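Local coordinates for alpha-1,4-endofucoidanase (Mariniflexile fucanivorans, PDB 6DLH), which hydrolyses fucoidan chains internally as a retaining glycoside hydrolase of family 107, its catalytic domain being followed here by calcium-bearing Ig-like domains, at residues T144-N149 and D221-D226; Y494-M499 and V511-I516. All coordinates share one frame; numbering follows the deposited sequence.

Contact 1 (T144-N149 and D221-D226); sequences TEIYVN and DAWCFD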
loop_
_atom_site.group_PDB
_atom_site.type_symbol
_atom_site.label_atom_id
_atom_site.label_comp_id
_atom_site.label_asym_id
_atom_site.label_seq_id
_atom_site.Cartn_x
_atom_site.Cartn_y
_atom_site.Cartn_z
ATOM N N THR A 144 11.996 -0.275 7.040
ATOM C CA THR A 144 10.737 -0.869 6.612
ATOM C C THR A 144 10.629 -2.312 7.105
ATOM O O THR A 144 11.635 -3.006 7.273
ATOM C CB THR A 144 10.544 -0.764 5.091
ATOM O OG1 THR A 144 11.390 -1.744 4.491
ATOM C CG2 THR A 144 10.906 0.598 4.544
ATOM N N GLU A 145 9.381 -2.724 7.352
ATOM C CA GLU A 145 8.995 -4.083 7.703
ATOM C C GLU A 145 7.903 -4.476 6.719
ATOM O O GLU A 145 6.999 -3.683 6.466
ATOM C CB GLU A 145 8.487 -4.128 9.152
ATOM C CG GLU A 145 8.052 -5.509 9.641
ATOM C CD GLU A 145 7.413 -5.573 11.033
ATOM O OE1 GLU A 145 6.719 -4.602 11.425
ATOM O OE2 GLU A 145 7.595 -6.605 11.729
ATOM N N ILE A 146 7.994 -5.687 6.161
ATOM C CA ILE A 146 7.076 -6.078 5.105
ATOM C C ILE A 146 6.224 -7.247 5.578
ATOM O O ILE A 146 6.755 -8.249 6.056
ATOM C CB ILE A 146 7.834 -6.392 3.796
ATOM C CG1 ILE A 146 8.645 -5.188 3.294
ATOM C CG2 ILE A 146 6.876 -6.921 2.734
ATOM C CD1 ILE A 146 7.811 -4.023 2.798
ATOM N N TYR A 147 4.902 -7.097 5.420
ATOM C CA TYR A 147 3.943 -8.106 5.830
ATOM C C TYR A 147 3.613 -9.029 4.661
ATOM O O TYR A 147 3.261 -8.566 3.578
ATOM C CB TYR A 147 2.647 -7.461 6.322
ATOM C CG TYR A 147 1.553 -8.457 6.618
ATOM C CD1 TYR A 147 0.762 -8.987 5.606
ATOM C CD2 TYR A 147 1.314 -8.879 7.918
ATOM C CE1 TYR A 147 -0.233 -9.914 5.874
ATOM C CE2 TYR A 147 0.315 -9.793 8.206
ATOM C CZ TYR A 147 -0.461 -10.312 7.182
ATOM O OH TYR A 147 -1.441 -11.212 7.484
ATOM N N VAL A 148 3.696 -10.342 4.919
ATOM C CA VAL A 148 3.307 -11.371 3.968
ATOM C C VAL A 148 2.474 -12.405 4.714
ATOM O O VAL A 148 2.899 -12.916 5.743
ATOM C CB VAL A 148 4.529 -12.028 3.292
ATOM C CG1 VAL A 148 4.128 -13.267 2.498
ATOM C CG2 VAL A 148 5.291 -11.051 2.403
ATOM N N ASN A 149 1.271 -12.677 4.206
ATOM C CA ASN A 149 0.490 -13.766 4.756
ATOM C C ASN A 149 1.021 -15.064 4.156
ATOM O O ASN A 149 1.252 -15.143 2.950
ATOM C CB ASN A 149 -1.011 -13.558 4.568
ATOM C CG ASN A 149 -1.820 -14.605 5.297
ATOM O OD1 ASN A 149 -1.972 -15.723 4.805
ATOM N ND2 ASN A 149 -2.328 -14.265 6.472
ATOM N N ASP A 221 13.930 -3.898 5.448
ATOM C CA ASP A 221 14.763 -4.231 6.597
ATOM C C ASP A 221 14.259 -5.481 7.318
ATOM O O ASP A 221 15.029 -6.140 8.009
ATOM C CB ASP A 221 14.931 -3.060 7.570
ATOM C CG ASP A 221 15.557 -1.838 6.933
ATOM O OD1 ASP A 221 14.830 -1.109 6.244
ATOM O OD2 ASP A 221 16.769 -1.629 7.130
ATOM N N ALA A 222 12.966 -5.794 7.167
ATOM C CA ALA A 222 12.338 -6.853 7.948
ATOM C C ALA A 222 11.163 -7.428 7.174
ATOM O O ALA A 222 10.528 -6.706 6.415
ATOM C CB ALA A 222 11.881 -6.320 9.290
ATOM N N TRP A 223 10.904 -8.727 7.388
ATOM C CA TRP A 223 9.739 -9.430 6.876
ATOM C C TRP A 223 9.010 -10.097 8.042
ATOM O O TRP A 223 9.632 -10.785 8.845
ATOM C CB TRP A 223 10.167 -10.514 5.875
ATOM C CG TRP A 223 10.880 -10.052 4.641
ATOM C CD1 TRP A 223 12.206 -9.761 4.518
ATOM C CD2 TRP A 223 10.306 -9.891 3.332
ATOM N NE1 TRP A 223 12.492 -9.411 3.227
ATOM C CE2 TRP A 223 11.347 -9.482 2.476
ATOM C CE3 TRP A 223 9.019 -10.048 2.803
ATOM C CZ2 TRP A 223 11.137 -9.217 1.124
ATOM C CZ3 TRP A 223 8.808 -9.783 1.468
ATOM C CH2 TRP A 223 9.857 -9.371 0.642
ATOM N N CYS A 224 7.687 -9.943 8.120
ATOM C CA CYS A 224 6.947 -10.721 9.101
ATOM C C CYS A 224 5.897 -11.562 8.383
ATOM O O CYS A 224 5.087 -11.017 7.636
ATOM C CB CYS A 224 6.337 -9.846 10.195
ATOM S SG CYS A 224 5.140 -8.622 9.595
ATOM N N PHE A 225 5.928 -12.883 8.630
ATOM C CA PHE A 225 5.068 -13.836 7.944
ATOM C C PHE A 225 3.958 -14.305 8.876
ATOM O O PHE A 225 4.210 -15.013 9.847
ATOM C CB PHE A 225 5.885 -15.027 7.426
ATOM C CG PHE A 225 6.890 -14.667 6.361
ATOM C CD1 PHE A 225 6.497 -14.517 5.037
ATOM C CD2 PHE A 225 8.225 -14.466 6.682
ATOM C CE1 PHE A 225 7.418 -14.169 4.056
ATOM C CE2 PHE A 225 9.144 -14.111 5.703
ATOM C CZ PHE A 225 8.738 -13.966 4.393
ATOM N N ASP A 226 2.724 -13.928 8.537
ATOM C CA ASP A 226 1.545 -14.228 9.328
ATOM C C ASP A 226 1.030 -15.619 8.963
ATOM O O ASP A 226 1.368 -16.142 7.902
ATOM C CB ASP A 226 0.473 -13.169 9.066
ATOM C CG ASP A 226 -0.588 -13.040 10.145
ATOM O OD1 ASP A 226 -0.459 -13.714 11.187
ATOM O OD2 ASP A 226 -1.534 -12.247 9.932
#
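The phenol of Tyr147 meets the carboxylate of Asp226 one strand away, OH donating a hydrogen bond to OD2 at 2.7 Å. OD2 lies in the ring plane, beyond its edge, and takes the bond on its anti lone pair, while ring and carboxylate planes stand 75° apart. With CG turned anti to the backbone N (chi1 174°), the ring runs along the sheet towards Asp226, and a weak bond from Asn149 ND2 also reaches the phenol oxygen; Asn149 OD1 is held by the backbone N of Tyr151. Asn270, just past strand 266-269, holds Asp226 OD1, so each carboxylate oxygen has its own partner. A phenylalanine in place of Tyr147 would probably leave OD2 without this donor and the carboxylate freer to turn. On the same face Glu145 passes Cys224, its OE2 3.8 Å from SG; Tyr290, Gln82 and Thr379 bind its carboxylate.

The reverse face is apolar. Ile146 and Trp223 point the same way, the CB of Ile146 over one indole face and its CG2 3.7 Å from CZ3, while Val148 CG2 touches the indole edge 3.9 Å from the same CZ3. Val148 CB also lies 3.6 Å from Phe225 CD1. Helices 129-139 and 198-216 cover this side.

Backbone bonds such as Cys224 N to Ile146 O (2.8 Å) join the strands in parallel, as expected of a beta-alpha-beta unit containing helix 198-216. The position of Asp226, at the strand's C-terminal end and close to a bound ethanediol, is consistent with the active-site end of a GH29-like beta/alpha barrel.

Contact 2 (Y494-M499 and V511-I516); sequences YTFELM and VKLEVI
Val511 N gives its hydrogen to Phe496 O at 2.9 Å, nearly straight and in line with the carbonyl bond. Phe496 N donates in turn to Val511 O at 3.1 Å, which makes this a hydrogen-bonded antiparallel pair; Tyr494 and Leu513 form the next one.

The side chains of both pairs share a face of the sheet. Phe496 has its CG between the backbone N and the carbonyl carbon (chi1 54°), which swings the ring across towards the partner strand. There Val511 CG2 sits 3.6 Å above the ring plane, offset towards the rim, in a CH-pi contact, while Leu513 CD1 comes to the ring edge, 3.9 Å from CE1. Leu498 crosses Val511 at about a right angle, its CG 3.7 Å from the same CG2, so that one methyl serves both neighbours. Leu443 and Tyr439 of strand 439-444 continue this packing.

Thr495 and Lys512 occupy the other face as a non-hydrogen-bonded pair, lying side by side with OG1 3.9 Å from NZ. Mostly buried, apolar contacts thus gather on one face and exposed polar groups on the other, so the apolar face is the one that packs into what is probably an Ig-like sandwich, while the other meets solvent.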
loop_
_atom_site.group_PDB
_atom_site.type_symbol
_atom_site.label_atom_id
_atom_site.label_comp_id
_atom_site.label_asym_id
_atom_site.label_seq_id
_atom_site.Cartn_x
_atom_site.Cartn_y
_atom_site.Cartn_z
ATOM N N TYR A 494 30.285 10.222 -1.392
ATOM C CA TYR A 494 30.918 10.568 -0.130
ATOM C C TYR A 494 30.255 9.814 1.022
ATOM O O TYR A 494 29.066 9.507 0.977
ATOM C CB TYR A 494 30.910 12.083 0.108
ATOM C CG TYR A 494 31.796 12.895 -0.805
ATOM C CD1 TYR A 494 31.353 13.280 -2.061
ATOM C CD2 TYR A 494 33.065 13.298 -0.411
ATOM C CE1 TYR A 494 32.152 14.026 -2.912
ATOM C CE2 TYR A 494 33.875 14.051 -1.248
ATOM C CZ TYR A 494 33.414 14.417 -2.504
ATOM O OH TYR A 494 34.183 15.157 -3.357
ATOM N N THR A 495 31.062 9.513 2.044
ATOM C CA THR A 495 30.599 8.943 3.295
ATOM C C THR A 495 31.376 9.605 4.428
ATOM O O THR A 495 32.603 9.506 4.486
ATOM C CB THR A 495 30.782 7.420 3.323
ATOM O OG1 THR A 495 30.108 6.862 2.194
ATOM C CG2 THR A 495 30.262 6.791 4.599
ATOM N N PHE A 496 30.650 10.280 5.324
ATOM C CA PHE A 496 31.286 10.946 6.448
ATOM C C PHE A 496 30.318 11.046 7.628
ATOM O O PHE A 496 29.134 10.735 7.511
ATOM C CB PHE A 496 31.832 12.310 6.017
ATOM C CG PHE A 496 30.808 13.201 5.362
ATOM C CD1 PHE A 496 30.428 12.998 4.043
ATOM C CD2 PHE A 496 30.208 14.232 6.072
ATOM C CE1 PHE A 496 29.480 13.816 3.448
ATOM C CE2 PHE A 496 29.269 15.058 5.471
ATOM C CZ PHE A 496 28.904 14.846 4.160
ATOM N N GLU A 497 30.861 11.496 8.761
ATOM C CA GLU A 497 30.130 11.610 10.006
ATOM C C GLU A 497 29.720 13.068 10.192
ATOM O O GLU A 497 30.534 13.966 9.989
ATOM C CB GLU A 497 31.033 11.197 11.172
ATOM C CG GLU A 497 31.581 9.787 11.059
ATOM C CD GLU A 497 30.580 8.687 11.367
ATOM O OE1 GLU A 497 30.162 7.994 10.421
ATOM O OE2 GLU A 497 30.225 8.524 12.552
ATOM N N LEU A 498 28.449 13.285 10.563
ATOM C CA LEU A 498 28.045 14.559 11.136
ATOM C C LEU A 498 28.053 14.436 12.656
ATOM O O LEU A 498 27.715 13.386 13.194
ATOM C CB LEU A 498 26.667 14.955 10.604
ATOM C CG LEU A 498 26.635 15.413 9.147
ATOM C CD1 LEU A 498 25.245 15.893 8.764
ATOM C CD2 LEU A 498 27.672 16.498 8.882
ATOM N N MET A 499 28.439 15.516 13.341
ATOM C CA MET A 499 28.593 15.465 14.784
ATOM C C MET A 499 27.809 16.591 15.455
ATOM O O MET A 499 28.142 17.771 15.327
ATOM C CB MET A 499 30.070 15.558 15.165
ATOM C CG MET A 499 30.909 14.432 14.584
ATOM S SD MET A 499 32.655 14.756 14.885
ATOM C CE MET A 499 32.877 16.310 14.021
ATOM N N VAL A 511 26.369 10.046 7.253
ATOM C CA VAL A 511 25.584 10.560 6.140
ATOM C C VAL A 511 26.325 10.276 4.835
ATOM O O VAL A 511 27.555 10.213 4.811
ATOM C CB VAL A 511 25.257 12.061 6.305
ATOM C CG1 VAL A 511 24.356 12.319 7.505
ATOM C CG2 VAL A 511 26.508 12.931 6.384
ATOM N N LYS A 512 25.547 10.117 3.759
ATOM C CA LYS A 512 26.070 9.806 2.442
ATOM C C LYS A 512 25.686 10.908 1.457
ATOM O O LYS A 512 24.700 11.618 1.656
ATOM C CB LYS A 512 25.560 8.440 1.968
ATOM C CG LYS A 512 26.164 7.240 2.684
ATOM C CD LYS A 512 25.438 5.932 2.408
ATOM C CE LYS A 512 25.869 5.229 1.137
ATOM N NZ LYS A 512 27.153 4.503 1.305
ATOM N N LEU A 513 26.517 11.053 0.414
ATOM C CA LEU A 513 26.248 11.887 -0.745
ATOM C C LEU A 513 26.461 11.035 -1.989
ATOM O O LEU A 513 27.456 10.319 -2.076
ATOM C CB LEU A 513 27.212 13.077 -0.751
ATOM C CG LEU A 513 26.848 14.238 0.168
ATOM C CD1 LEU A 513 27.961 15.270 0.187
ATOM C CD2 LEU A 513 25.542 14.877 -0.263
ATOM N N GLU A 514 25.518 11.116 -2.933
ATOM C CA GLU A 514 25.570 10.295 -4.131
ATOM C C GLU A 514 25.268 11.154 -5.357
ATOM O O GLU A 514 24.377 12.006 -5.325
ATOM C CB GLU A 514 24.617 9.104 -4.012
ATOM N N VAL A 515 26.029 10.915 -6.435
ATOM C CA VAL A 515 25.863 11.631 -7.690
ATOM C C VAL A 515 24.579 11.139 -8.350
ATOM O O VAL A 515 24.358 9.933 -8.454
ATOM C CB VAL A 515 27.086 11.461 -8.617
ATOM C CG1 VAL A 515 26.844 12.039 -10.006
ATOM C CG2 VAL A 515 28.348 12.059 -8.006
ATOM N N ILE A 516 23.755 12.097 -8.797
ATOM C CA ILE A 516 22.480 11.824 -9.439
ATOM C C ILE A 516 22.709 10.939 -10.662
ATOM O O ILE A 516 23.784 10.954 -11.260
ATOM C CB ILE A 516 21.741 13.133 -9.795
ATOM C CG1 ILE A 516 20.345 12.882 -10.378
ATOM C CG2 ILE A 516 22.580 14.013 -10.712
ATOM C CD1 ILE A 516 19.333 12.353 -9.382
#

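In the fold
The same principle, extended strands paired by main-chain bonds and presenting side chains on alternate faces, serves two different folds here. Contact 1 lies deep in the catalytic domain, where parallel strands distant in sequence meet inside its parallel sheet and nearly all the residues are buried. Contact 2 belongs to a separate Ig-like domain, joins the arms of one antiparallel hairpin, and buries mainly one face. Place shows in the chemistry: 144-149/221-226 sets carboxylate, phenol and amide bonding on the face opposite its apolar one, whereas 494-499/511-516 relies on backbone bonds and hydrocarbon packing, with Thr495 and Lys512 turned to solvent. The two share no elements, and their centres are about 29 Å apart.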